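Putative uncharacterized protein (Chromobacterium violaceum, PDB 4RMM) is of unknown function but belongs to the hotdog-fold thioesterases and may hydrolyse acyl-CoA thioesters. Local coordinates at residues Gln128-Arg131 / Ser132-Val135. Residues are numbered along the deposited sequence; the frame is centred on the assembly and turned at random.
Sequences QDDR and SKPV
Asp130 turns its carboxylate to Ser132 and lies alongside the CB-CG-CD part of the Lys133 chain. CG stands anti to the backbone N (chi1 170°), beside the carbonyl carbon, on the side where the chain continues to Ser132, and Ser132 OG donates a hydrogen bond to the syn side of Asp130 OD2 (2.7 Å), 19° out of the carboxylate plane. The other oxygen, OD1, faces the backbone N of Ser132, an Asx-turn hydrogen bond, doubtful because both atoms sit too close to neighbours in the model. Lys133 runs its aliphatic chain past the same carboxylate, its CG 3.2 Å from Asp130 OD2. Its ammonium does not close a salt bridge: NZ stays 5.0 Å from Asp130 OD2, where attraction between the charges is probably modest. In the backbone, Lys133 N donates a hydrogen bond to Asp130 O (2.8 Å), closing a type I beta turn from Asp130 to Lys133. At the base of the loop, Val135 CG2 packs against CG and the amide of Gln128, 3.6 Å from Gln128 OE1, an oxygen that accepts a hydrogen bond from Arg102 N; Leu106 of strand 106-115 touches both side chains. Arg131 extends away from the turn to a salt bridge with Glu125 and a cation-pi contact with Trp127. The whole is a surface connection between antiparallel strands 119-127 and 136-143, neighbours in the hotdog sheet, with strand 106-115 next to the first and strand 89-97 next to the second.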
# COMPACT_ATOMS: atom_id res chain seq x y z
N GLN A 128 -16.50 -8.25 2.86
CA GLN A 128 -16.59 -9.62 2.41
C GLN A 128 -18.04 -10.07 2.45
O GLN A 128 -18.70 -10.13 1.42
CB GLN A 128 -15.72 -10.51 3.29
CG GLN A 128 -14.26 -10.11 3.27
CD GLN A 128 -13.37 -11.04 4.06
OE1 GLN A 128 -13.46 -11.11 5.29
NE2 GLN A 128 -12.51 -11.77 3.36
N ASP A 129 -18.54 -10.35 3.64
CA ASP A 129 -19.89 -10.82 3.78
C ASP A 129 -20.88 -9.68 3.94
O ASP A 129 -21.99 -9.74 3.41
CB ASP A 129 -19.96 -11.77 4.97
CG ASP A 129 -21.10 -12.75 4.87
OD1 ASP A 129 -21.29 -13.32 3.77
OD2 ASP A 129 -21.79 -12.97 5.89
N ASP A 130 -20.48 -8.63 4.65
CA ASP A 130 -21.36 -7.50 4.86
C ASP A 130 -20.65 -6.15 4.71
O ASP A 130 -19.79 -5.78 5.51
CB ASP A 130 -22.02 -7.63 6.24
CG ASP A 130 -22.77 -6.39 6.66
OD1 ASP A 130 -23.23 -5.64 5.78
OD2 ASP A 130 -22.92 -6.17 7.88
N ARG A 131 -21.04 -5.42 3.67
CA ARG A 131 -20.47 -4.11 3.38
C ARG A 131 -20.83 -3.11 4.46
O ARG A 131 -20.35 -1.97 4.45
CB ARG A 131 -20.96 -3.62 2.02
CG ARG A 131 -20.23 -2.40 1.52
CD ARG A 131 -20.56 -2.14 0.07
NE ARG A 131 -19.83 -0.98 -0.44
CZ ARG A 131 -19.89 -0.56 -1.70
NH1 ARG A 131 -20.64 -1.21 -2.57
NH2 ARG A 131 -19.19 0.50 -2.07
N SER A 132 -21.68 -3.55 5.39
CA SER A 132 -22.12 -2.73 6.52
C SER A 132 -21.10 -2.89 7.65
O SER A 132 -21.01 -2.05 8.54
CB SER A 132 -23.51 -3.18 6.98
OG SER A 132 -23.53 -3.54 8.35
N LYS A 133 -20.35 -3.98 7.59
CA LYS A 133 -19.30 -4.30 8.57
C LYS A 133 -18.05 -4.57 7.74
O LYS A 133 -17.55 -5.69 7.68
CB LYS A 133 -19.69 -5.54 9.38
CG LYS A 133 -20.94 -5.34 10.23
CD LYS A 133 -21.29 -6.60 10.99
CE LYS A 133 -22.50 -6.38 11.89
NZ LYS A 133 -22.85 -7.60 12.68
N PRO A 134 -17.52 -3.52 7.09
CA PRO A 134 -16.33 -3.65 6.25
C PRO A 134 -15.07 -4.13 6.95
O PRO A 134 -14.93 -4.01 8.16
CB PRO A 134 -16.20 -2.26 5.62
CG PRO A 134 -16.74 -1.35 6.69
CD PRO A 134 -17.94 -2.11 7.23
N VAL A 135 -14.16 -4.73 6.18
CA VAL A 135 -12.91 -5.20 6.74
C VAL A 135 -11.99 -3.99 6.91
O VAL A 135 -11.22 -3.89 7.87
CB VAL A 135 -12.27 -6.23 5.80
CG1 VAL A 135 -10.80 -6.40 6.12
CG2 VAL A 135 -12.99 -7.57 5.94